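Local coordinates for protein amidase, hydantoinase/carbamoylase family (Burkholderia vietnamiensis, PDB 5I4M) that probably hydrolyses N-carbamoyl-L-amino acids to free amino acids, using a pair of zinc ions in each subunit, as a member of the peptidase M20 family, at residues L53-L58 with I145-E150; G102-S107 with G378-Y383; R113-Y118 with G400-E405. One frame throughout, in Å; residues are numbered along the deposited sequence. Where two conformers were deposited one is given.

Interaction 1 (L53-L58 with I145-E150); sequences LALTDL and IWTNEE. With ZN (zinc ion), chain D; 3PG (3-phosphoglyceric acid), chain E.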
loop_
_atom_site.group_PDB
_atom_site.type_symbol
_atom_site.label_atom_id
_atom_site.label_comp_id
_atom_site.label_asym_id
_atom_site.label_seq_id
_atom_site.Cartn_x
_atom_site.Cartn_y
_atom_site.Cartn_z
ATOM N N LEU A 53 14.309 7.586 -9.299
ATOM C CA LEU A 53 13.095 7.566 -10.098
ATOM C C LEU A 53 13.103 8.707 -11.110
ATOM O O LEU A 53 13.711 9.761 -10.895
ATOM C CB LEU A 53 11.864 7.644 -9.203
ATOM C CG LEU A 53 11.329 6.310 -8.656
ATOM C CD1 LEU A 53 10.801 5.436 -9.786
ATOM C CD2 LEU A 53 12.389 5.562 -7.871
ATOM N N ALA A 54 12.429 8.470 -12.238
ATOM C CA ALA A 54 12.406 9.441 -13.322
ATOM C C ALA A 54 11.905 10.800 -12.846
ATOM O O ALA A 54 10.925 10.900 -12.106
ATOM C CB ALA A 54 11.515 8.930 -14.458
ATOM N N LEU A 55 12.588 11.852 -13.298
ATOM C CA LEU A 55 12.193 13.249 -13.116
ATOM C C LEU A 55 12.187 13.678 -11.651
ATOM O O LEU A 55 11.542 14.672 -11.294
ATOM C CB LEU A 55 10.833 13.531 -13.773
ATOM C CG LEU A 55 10.799 13.061 -15.236
ATOM C CD1 LEU A 55 9.515 13.491 -15.960
ATOM C CD2 LEU A 55 12.036 13.565 -16.001
ATOM N N THR A 56 12.886 12.945 -10.787
ATOM C CA THR A 56 13.238 13.451 -9.467
ATOM C C THR A 56 14.477 14.339 -9.571
ATOM O O THR A 56 15.134 14.407 -10.612
ATOM C CB THR A 56 13.539 12.306 -8.503
ATOM O OG1 THR A 56 14.643 11.541 -9.019
ATOM C CG2 THR A 56 12.332 11.396 -8.340
ATOM N N ASP A 57 14.825 14.999 -8.458
ATOM C CA ASP A 57 16.075 15.755 -8.448
ATOM C C ASP A 57 17.281 14.856 -8.698
ATOM O O ASP A 57 18.297 15.318 -9.239
ATOM C CB ASP A 57 16.255 16.484 -7.118
ATOM C CG ASP A 57 15.425 17.734 -7.026
ATOM O OD1 ASP A 57 14.802 18.115 -8.042
ATOM O OD2 ASP A 57 15.418 18.345 -5.942
ATOM N N LEU A 58 17.208 13.583 -8.286
ATOM C CA LEU A 58 18.319 12.664 -8.541
ATOM C C LEU A 58 18.444 12.352 -10.029
ATOM O O LEU A 58 19.553 12.327 -10.572
ATOM C CB LEU A 58 18.147 11.381 -7.724
ATOM C CG LEU A 58 18.253 11.591 -6.209
ATOM C CD1 LEU A 58 17.822 10.336 -5.434
ATOM C CD2 LEU A 58 19.674 11.973 -5.843
ATOM N N ILE A 145 19.564 10.084 -23.876
ATOM C CA ILE A 145 18.869 9.693 -22.652
ATOM C C ILE A 145 17.373 9.795 -22.921
ATOM O O ILE A 145 16.863 10.886 -23.204
ATOM C CB ILE A 145 19.256 10.575 -21.455
ATOM C CG1 ILE A 145 20.752 10.460 -21.161
ATOM C CG2 ILE A 145 18.424 10.161 -20.229
ATOM C CD1 ILE A 145 21.288 11.539 -20.254
ATOM N N TRP A 146 16.666 8.673 -22.811
ATOM C CA TRP A 146 15.216 8.671 -22.986
ATOM C C TRP A 146 14.522 8.825 -21.641
ATOM O O TRP A 146 14.893 8.175 -20.664
ATOM C CB TRP A 146 14.737 7.383 -23.660
ATOM C CG TRP A 146 15.344 7.140 -25.012
ATOM C CD1 TRP A 146 16.349 6.261 -25.311
ATOM C CD2 TRP A 146 14.979 7.769 -26.251
ATOM N NE1 TRP A 146 16.639 6.311 -26.659
ATOM C CE2 TRP A 146 15.810 7.223 -27.258
ATOM C CE3 TRP A 146 14.035 8.742 -26.608
ATOM C CZ2 TRP A 146 15.729 7.623 -28.594
ATOM C CZ3 TRP A 146 13.946 9.128 -27.942
ATOM C CH2 TRP A 146 14.792 8.573 -28.917
ATOM N N THR A 147 13.477 9.650 -21.615
ATOM C CA THR A 147 12.795 10.008 -20.373
ATOM C C THR A 147 11.896 8.893 -19.845
ATOM O O THR A 147 11.148 8.266 -20.601
ATOM C CB THR A 147 11.954 11.261 -20.604
ATOM O OG1 THR A 147 12.812 12.376 -20.873
ATOM C CG2 THR A 147 11.055 11.567 -19.397
ATOM N N ASN A 148 11.947 8.680 -18.522
ATOM C CA ASN A 148 10.989 7.839 -17.792
ATOM C C ASN A 148 10.816 6.468 -18.437
ATOM O O ASN A 148 9.697 5.983 -18.634
ATOM C CB ASN A 148 9.620 8.521 -17.662
ATOM C CG ASN A 148 8.670 7.726 -16.769
ATOM O OD1 ASN A 148 9.059 7.292 -15.688
ATOM N ND2 ASN A 148 7.451 7.478 -17.246
ATOM N N GLU A 149 11.934 5.826 -18.778
ATOM C CA GLU A 149 11.796 4.565 -19.497
ATOM C C GLU A 149 11.163 3.489 -18.624
ATOM O O GLU A 149 10.464 2.620 -19.145
ATOM C CB GLU A 149 13.152 4.105 -20.045
ATOM C CG GLU A 149 13.114 2.839 -20.912
ATOM C CD GLU A 149 13.128 1.554 -20.095
ATOM O OE1 GLU A 149 13.368 1.621 -18.870
ATOM O OE2 GLU A 149 12.886 0.480 -20.674
ATOM N N GLU A 150 11.366 3.539 -17.299
ATOM C CA GLU A 150 10.977 2.398 -16.469
ATOM C C GLU A 150 9.464 2.262 -16.350
ATOM O O GLU A 150 8.963 1.154 -16.118
ATOM C CB GLU A 150 11.587 2.504 -15.069
ATOM C CG GLU A 150 13.096 2.239 -14.996
ATOM C CD GLU A 150 13.445 0.755 -15.064
ATOM O OE1 GLU A 150 12.548 -0.074 -15.319
ATOM O OE2 GLU A 150 14.630 0.405 -14.862
HETATM ZN ZN ZN D . 14.424 -1.481 -15.667
HETATM C C1 3PG E . 10.071 -3.322 -18.603
HETATM O O1 3PG E . 9.595 -3.567 -17.480
HETATM O O2 3PG E . 10.403 -4.221 -19.407
HETATM C C2 3PG E . 10.243 -1.882 -18.991
HETATM O O3 3PG E . 10.327 -1.760 -20.422
HETATM C C3 3PG E . 11.525 -1.376 -18.372
HETATM O O1P 3PG E . 12.633 -2.079 -18.939
HETATM P P 3PG E . 14.087 -2.015 -18.189
HETATM O O2P 3PG E . 14.312 -0.569 -17.817
HETATM O O3P 3PG E . 13.903 -2.910 -16.971
HETATM O O4P 3PG E . 15.067 -2.529 -19.258
#

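Interaction 2 (G102-S107 with G378-Y383); sequences GSHADS and GHDACY. With ZN (zinc ion), chain C; 3PG (3-phosphoglyceric acid), chain E.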
loop_
_atom_site.group_PDB
_atom_site.type_symbol
_atom_site.label_atom_id
_atom_site.label_comp_id
_atom_site.label_asym_id
_atom_site.label_seq_id
_atom_site.Cartn_x
_atom_site.Cartn_y
_atom_site.Cartn_z
ATOM N N GLY A 102 21.889 4.729 -27.008
ATOM C CA GLY A 102 21.428 5.335 -25.786
ATOM C C GLY A 102 20.428 4.476 -25.064
ATOM O O GLY A 102 20.081 3.376 -25.513
ATOM N N SER A 103 19.939 4.989 -23.944
ATOM C CA SER A 103 19.130 4.188 -23.042
ATOM C C SER A 103 18.506 5.137 -22.030
ATOM O O SER A 103 18.206 6.288 -22.367
ATOM C CB SER A 103 20.002 3.107 -22.387
ATOM O OG SER A 103 19.242 2.013 -21.862
ATOM N N HIS A 104 18.323 4.694 -20.795
ATOM C CA HIS A 104 17.683 5.524 -19.789
ATOM C C HIS A 104 18.576 5.682 -18.569
ATOM O O HIS A 104 19.321 4.773 -18.198
ATOM C CB HIS A 104 16.336 4.932 -19.358
ATOM C CG HIS A 104 16.418 3.520 -18.862
ATOM N ND1 HIS A 104 16.402 3.201 -17.520
ATOM C CD2 HIS A 104 16.498 2.344 -19.528
ATOM C CE1 HIS A 104 16.482 1.888 -17.383
ATOM N NE2 HIS A 104 16.533 1.346 -18.585
ATOM N N ALA A 105 18.474 6.837 -17.933
ATOM C CA ALA A 105 19.193 7.070 -16.692
ATOM C C ALA A 105 18.325 6.890 -15.453
ATOM O O ALA A 105 18.865 6.826 -14.345
ATOM C CB ALA A 105 19.796 8.480 -16.696
ATOM N N ASP A 106 17.002 6.813 -15.610
ATOM C CA ASP A 106 16.124 6.618 -14.467
ATOM C C ASP A 106 16.134 5.152 -14.049
ATOM O O ASP A 106 16.493 4.263 -14.826
ATOM C CB ASP A 106 14.698 7.089 -14.790
ATOM C CG ASP A 106 14.032 6.258 -15.877
ATOM O OD1 ASP A 106 14.475 6.345 -17.043
ATOM O OD2 ASP A 106 13.037 5.552 -15.575
ATOM N N SER A 107 15.743 4.902 -12.798
ATOM C CA SER A 107 15.776 3.555 -12.252
ATOM C C SER A 107 14.480 3.225 -11.532
ATOM O O SER A 107 13.615 4.076 -11.310
ATOM C CB SER A 107 16.943 3.365 -11.269
ATOM O OG SER A 107 16.593 3.868 -9.988
ATOM N N GLY A 378 11.274 -4.601 -21.965
ATOM C CA GLY A 378 11.126 -3.567 -22.963
ATOM C C GLY A 378 12.272 -2.574 -22.875
ATOM O O GLY A 378 12.866 -2.369 -21.817
ATOM N N HIS A 379 12.585 -1.964 -24.016
ATOM C CA HIS A 379 13.630 -0.960 -24.099
ATOM C C HIS A 379 13.183 0.118 -25.064
ATOM O O HIS A 379 12.340 -0.117 -25.926
ATOM C CB HIS A 379 14.948 -1.571 -24.569
ATOM C CG HIS A 379 15.338 -2.774 -23.785
ATOM N ND1 HIS A 379 15.918 -2.683 -22.538
ATOM C CD2 HIS A 379 15.189 -4.094 -24.042
ATOM C CE1 HIS A 379 16.129 -3.902 -22.071
ATOM N NE2 HIS A 379 15.702 -4.775 -22.966
ATOM N N ASP A 380 13.764 1.307 -24.916
ATOM C CA ASP A 380 13.483 2.357 -25.883
ATOM C C ASP A 380 13.761 1.888 -27.305
ATOM O O ASP A 380 13.042 2.272 -28.231
ATOM C CB ASP A 380 14.288 3.604 -25.535
ATOM C CG ASP A 380 13.908 4.162 -24.175
ATOM O OD1 ASP A 380 12.752 4.604 -24.033
ATOM O OD2 ASP A 380 14.754 4.162 -23.244
ATOM N N ALA A 381 14.758 1.011 -27.483
ATOM C CA ALA A 381 15.041 0.452 -28.800
ATOM C C ALA A 381 13.825 -0.244 -29.417
ATOM O O ALA A 381 13.709 -0.299 -30.648
ATOM C CB ALA A 381 16.210 -0.528 -28.709
ATOM N N CYS A 382 12.918 -0.796 -28.599
ATOM C CA CYS A 382 11.738 -1.456 -29.170
ATOM C C CYS A 382 10.874 -0.475 -29.944
ATOM O O CYS A 382 10.275 -0.835 -30.967
ATOM C CB CYS A 382 10.907 -2.131 -28.077
ATOM S SG CYS A 382 11.837 -3.371 -27.129
ATOM N N TYR A 383 10.786 0.770 -29.472
ATOM C CA TYR A 383 10.043 1.775 -30.224
ATOM C C TYR A 383 10.865 2.363 -31.361
ATOM O O TYR A 383 10.324 2.643 -32.438
ATOM C CB TYR A 383 9.551 2.867 -29.274
ATOM C CG TYR A 383 8.257 2.490 -28.574
ATOM C CD1 TYR A 383 7.225 1.868 -29.269
ATOM C CD2 TYR A 383 8.068 2.752 -27.216
ATOM C CE1 TYR A 383 6.024 1.535 -28.631
ATOM C CE2 TYR A 383 6.880 2.414 -26.575
ATOM C CZ TYR A 383 5.867 1.804 -27.284
ATOM O OH TYR A 383 4.686 1.475 -26.648
HETATM ZN ZN ZN C . 16.381 -0.795 -18.928
HETATM C C1 3PG E . 10.071 -3.322 -18.603
HETATM O O1 3PG E . 9.595 -3.567 -17.480
HETATM O O2 3PG E . 10.403 -4.221 -19.407
HETATM C C2 3PG E . 10.243 -1.882 -18.991
HETATM O O3 3PG E . 10.327 -1.760 -20.422
HETATM C C3 3PG E . 11.525 -1.376 -18.372
HETATM O O1P 3PG E . 12.633 -2.079 -18.939
HETATM P P 3PG E . 14.087 -2.015 -18.189
HETATM O O2P 3PG E . 14.312 -0.569 -17.817
HETATM O O3P 3PG E . 13.903 -2.910 -16.971
HETATM O O4P 3PG E . 15.067 -2.529 -19.258
HETATM O O HOH W 1 15.694 -0.363 -20.957
#

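Interaction 3 (R113-Y118 with G400-E405); sequences RFDGIY and GISHNE. With ZN (zinc ion), chain D; ZN (zinc ion), chain C; 3PG (3-phosphoglyceric acid), chain E.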
loop_
_atom_site.group_PDB
_atom_site.type_symbol
_atom_site.label_atom_id
_atom_site.label_comp_id
_atom_site.label_asym_id
_atom_site.label_seq_id
_atom_site.Cartn_x
_atom_site.Cartn_y
_atom_site.Cartn_z
ATOM N N ARG A 113 22.732 -0.785 -10.516
ATOM C CA ARG A 113 23.707 0.166 -11.030
ATOM C C ARG A 113 23.937 0.052 -12.530
ATOM O O ARG A 113 24.754 0.808 -13.068
ATOM C CB ARG A 113 25.039 -0.021 -10.288
ATOM C CG ARG A 113 24.966 0.400 -8.809
ATOM C CD ARG A 113 26.174 -0.078 -7.987
ATOM N NE ARG A 113 26.230 -1.534 -7.973
ATOM C CZ ARG A 113 27.316 -2.255 -8.219
ATOM N NH1 ARG A 113 28.479 -1.654 -8.462
ATOM N NH2 ARG A 113 27.237 -3.582 -8.204
ATOM N N PHE A 114 23.240 -0.850 -13.227
ATOM C CA PHE A 114 23.543 -1.076 -14.635
ATOM C C PHE A 114 22.342 -0.950 -15.569
ATOM O O PHE A 114 22.507 -0.568 -16.736
ATOM C CB PHE A 114 24.190 -2.454 -14.791
ATOM C CG PHE A 114 25.473 -2.598 -14.025
ATOM C CD1 PHE A 114 26.670 -2.144 -14.566
ATOM C CD2 PHE A 114 25.481 -3.149 -12.747
ATOM C CE1 PHE A 114 27.858 -2.250 -13.856
ATOM C CE2 PHE A 114 26.669 -3.265 -12.030
ATOM C CZ PHE A 114 27.858 -2.821 -12.589
ATOM N N ASP A 115 21.140 -1.283 -15.097
ATOM C CA ASP A 115 19.954 -1.220 -15.954
ATOM C C ASP A 115 19.808 0.190 -16.512
ATOM O O ASP A 115 19.787 1.166 -15.755
ATOM C CB ASP A 115 18.728 -1.642 -15.136
ATOM C CG ASP A 115 17.411 -1.543 -15.892
ATOM O OD1 ASP A 115 17.387 -1.282 -17.119
ATOM O OD2 ASP A 115 16.369 -1.781 -15.223
ATOM N N GLY A 116 19.786 0.299 -17.840
ATOM C CA GLY A 116 19.684 1.597 -18.485
ATOM C C GLY A 116 20.952 2.435 -18.512
ATOM O O GLY A 116 21.399 2.865 -19.581
ATOM N N ILE A 117 21.535 2.706 -17.346
ATOM C CA ILE A 117 22.651 3.649 -17.322
ATOM C C ILE A 117 23.853 3.095 -18.087
ATOM O O ILE A 117 24.626 3.858 -18.680
ATOM C CB ILE A 117 23.003 4.023 -15.862
ATOM C CG1 ILE A 117 24.120 5.078 -15.819
ATOM C CG2 ILE A 117 23.401 2.788 -15.068
ATOM C CD1 ILE A 117 23.734 6.423 -16.430
ATOM N N TYR A 118 24.027 1.772 -18.113
ATOM C CA TYR A 118 25.114 1.184 -18.898
ATOM C C TYR A 118 25.012 1.586 -20.368
ATOM O O TYR A 118 26.012 1.959 -20.990
ATOM C CB TYR A 118 25.085 -0.336 -18.737
ATOM C CG TYR A 118 26.036 -1.141 -19.608
ATOM C CD1 TYR A 118 27.347 -0.722 -19.848
ATOM C CD2 TYR A 118 25.626 -2.352 -20.155
ATOM C CE1 TYR A 118 28.203 -1.489 -20.627
ATOM C CE2 TYR A 118 26.473 -3.116 -20.935
ATOM C CZ TYR A 118 27.762 -2.684 -21.160
ATOM O OH TYR A 118 28.595 -3.459 -21.939
ATOM N N GLY A 400 21.506 -13.358 -13.224
ATOM C CA GLY A 400 20.425 -12.856 -14.042
ATOM C C GLY A 400 19.456 -11.921 -13.358
ATOM O O GLY A 400 18.342 -11.741 -13.852
ATOM N N ILE A 401 19.837 -11.283 -12.252
ATOM C CA ILE A 401 18.873 -10.493 -11.498
ATOM C C ILE A 401 18.946 -9.034 -11.924
ATOM O O ILE A 401 20.025 -8.468 -12.152
ATOM C CB ILE A 401 19.065 -10.650 -9.977
ATOM C CG1 ILE A 401 17.927 -9.921 -9.246
ATOM C CG2 ILE A 401 20.416 -10.142 -9.547
ATOM C CD1 ILE A 401 17.273 -10.729 -8.139
ATOM N N SER A 402 17.775 -8.421 -12.039
ATOM C CA SER A 402 17.641 -7.002 -12.298
ATOM C C SER A 402 16.413 -6.533 -11.538
ATOM O O SER A 402 15.622 -7.345 -11.045
ATOM C CB SER A 402 17.532 -6.707 -13.796
ATOM O OG SER A 402 17.504 -5.313 -14.034
ATOM N N HIS A 403 16.272 -5.214 -11.429
ATOM C CA HIS A 403 15.238 -4.589 -10.604
ATOM C C HIS A 403 15.370 -5.001 -9.139
ATOM O O HIS A 403 14.391 -5.031 -8.389
ATOM C CB HIS A 403 13.840 -4.875 -11.163
ATOM C CG HIS A 403 13.544 -4.070 -12.397
ATOM N ND1 HIS A 403 12.286 -3.956 -12.945
ATOM C CD2 HIS A 403 14.364 -3.320 -13.174
ATOM C CE1 HIS A 403 12.343 -3.173 -14.011
ATOM N NE2 HIS A 403 13.594 -2.771 -14.170
ATOM N N ASN A 404 16.613 -5.273 -8.741
ATOM C CA ASN A 404 17.040 -5.530 -7.372
ATOM C C ASN A 404 18.369 -4.803 -7.205
ATOM O O ASN A 404 19.151 -4.713 -8.154
ATOM C CB ASN A 404 17.180 -7.050 -7.118
ATOM C CG ASN A 404 17.492 -7.399 -5.657
ATOM O OD1 ASN A 404 18.465 -6.917 -5.071
ATOM N ND2 ASN A 404 16.664 -8.267 -5.074
ATOM N N GLU A 405 18.606 -4.249 -6.019
ATOM C CA GLU A 405 19.792 -3.424 -5.816
ATOM C C GLU A 405 21.099 -4.212 -5.898
ATOM O O GLU A 405 22.162 -3.596 -6.043
ATOM C CB GLU A 405 19.674 -2.709 -4.473
ATOM C CG GLU A 405 18.524 -1.713 -4.449
ATOM C CD GLU A 405 17.966 -1.478 -3.067
ATOM O OE1 GLU A 405 18.583 -0.725 -2.290
ATOM O OE2 GLU A 405 16.900 -2.043 -2.756
HETATM ZN ZN ZN D . 14.424 -1.481 -15.667
HETATM ZN ZN ZN C . 16.381 -0.795 -18.928
HETATM C C1 3PG E . 10.071 -3.322 -18.603
HETATM O O1 3PG E . 9.595 -3.567 -17.480
HETATM O O2 3PG E . 10.403 -4.221 -19.407
HETATM C C2 3PG E . 10.243 -1.882 -18.991
HETATM O O3 3PG E . 10.327 -1.760 -20.422
HETATM C C3 3PG E . 11.525 -1.376 -18.372
HETATM O O1P 3PG E . 12.633 -2.079 -18.939
HETATM P P 3PG E . 14.087 -2.015 -18.189
HETATM O O2P 3PG E . 14.312 -0.569 -17.817
HETATM O O3P 3PG E . 13.903 -2.910 -16.971
HETATM O O4P 3PG E . 15.067 -2.529 -19.258
HETATM O O HOH W 2 23.496 -2.730 -8.358
HETATM O O HOH W 1 15.694 -0.363 -20.957
#

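Interaction 1 (L53-L58 with I145-E150)
The methyl of Ala54 presses against the side of Asn148, its CB 3.2 Å from Asn148 OD1 and 3.7 Å from Asn148 CB. With CG of Asn148 anti to the backbone N (chi1 -173°), the amide lies alongside this methyl, while its ND2 is held by the carbonyl of Phe154. A second, lighter touch is purely between methyls: Leu55 CD2 meets Thr147 CG2 at 4.1 Å, the two side chains crossing at about a right angle. The hydroxyl of Thr147 is hydrogen-bonded to the carbonyl of Met82 and to Arg63.

No hydrogen bond joins the two segments. Within 53-58, a type II turn from Leu53 to Thr56 brings both Thr56 N and Thr56 OG1 (2.7 Å) to Leu53 O, and Thr56 also caps the start of helix 57-72.

The metal and ligand lie on the far side of 145-150. Glu150, bent at chi2 (-77°), chelates one zinc ion with OE1 at 2.4 Å and OE2 at 2.1 Å, and Glu149 OE1 approaches O2P of 3-phosphoglycerate to 2.6 Å. The adjacent glutamates after strand 141-145 are those of the two-zinc active site of the M20 family, here backed by the turn that leads into helix 57-72.

Interaction 2 (G102-S107 with G378-Y383)
His104 and Asp380 face each other with hardly any direct touch: no hydrogen bond crosses between the segments, and the nearest approaches are Asp380 OD2 to Ser103 C at 4.1 Å and to His104 CB at 4.3 Å. Zinc, water and ligand do the joining instead. His104 NE2 binds one zinc ion at 2.2 Å, and the metal carries a water that is hydrogen-bonded to His379 ND1 (2.8 Å), so the two imidazoles are linked through metal and water. The same zinc takes O2P and O4P of 3-phosphoglycerate; Asp115 and His211 complete its protein ligands.

The imidazole of His104 is fixed from behind. Its CG sits between the backbone N and the carbonyl carbon (chi1 56°), which brings ND1 round to donate to Asp106 O at 2.9 Å with an N-H...O angle of 149°; the acceptor lies in the ring plane, leaving NE2 to the metal. A histidine in the region where a central strand, here 99-103, gives way to a loop is a standard zinc ligand of the M20 catalytic domain. Asp106 in turn accepts from the backbone N of Glu149 and of Glu150, tying this loop to the glutamate loop.

Across the ligand, Gly378 N donates to 3PG O2 at 2.7 Å and an almost straight 168°, gripping the carboxylate end while the zinc holds the phosphate. Gly378 packs directly against the ligand. Asp380, from the segment that runs into helix 380-384, directs OD1 to Ser161, and His379 N donates to Cys382 SG at 3.5 Å.

Interaction 3 (R113-Y118 with G400-E405)
Asp115 and His403 meet on one zinc ion, with Asp115 OD2 at 2.0 Å and His403 NE2 at 2.1 Å from the metal. These two ligand atoms stand 3.1 Å apart without a hydrogen bond, the carboxylate oxygen at the edge of the imidazole and the two planes only 24° from coplanar. Asp115 OD1 binds the second zinc ion at 2.1 Å, so the carboxylate bridges the pair. O2P of 3-phosphoglycerate is shared by both metals, while O3P joins the first alone.

Around this shell, Asp115 has CG anti to its own N (chi1 177°), which carries the carboxylate out toward 400-405. Glu407 receives the backbone N of Asp115 and the hydroxyl of Ser402, whose OG lies 3.9 Å from Asp115 OD2. The other nitrogen of His403, ND1, is hydrogen-bonded to Asn296 O of the second subunit, and His247 of that subunit stacks on the ring.

Farther out, a water accepts from Arg113 N and NE and donates to Glu405 O (2.8 Å), closing a solvent bridge between the segments. A bridging aspartate just ahead of a helix, with a histidine from a late loop, is characteristic of the two-zinc centre of M20 peptidases and their amidase relatives.

From the N terminus, the first partners arrive in the order 53-58, 102-107 and 113-118, and their mates in the same order: 145-150, 378-383 and 400-405. Each contact therefore crosses the other two, and none nests. Interaction 1 closes the shortest loop, bringing the start of helix 57-72 to the loop after strand 141-145. Interactions 2 and 3 close loops of some 270 and 280 residues, which include the dimerisation region, and join strand 99-103 with the loop after it, and the start of helix 117-132, to helix 380-384 and to the loop before helix 411-429, respectively. Interactions 2 and 3 share one zinc ion, interactions 1 and 3 the other, and all three reach the bound 3-phosphoglycerate.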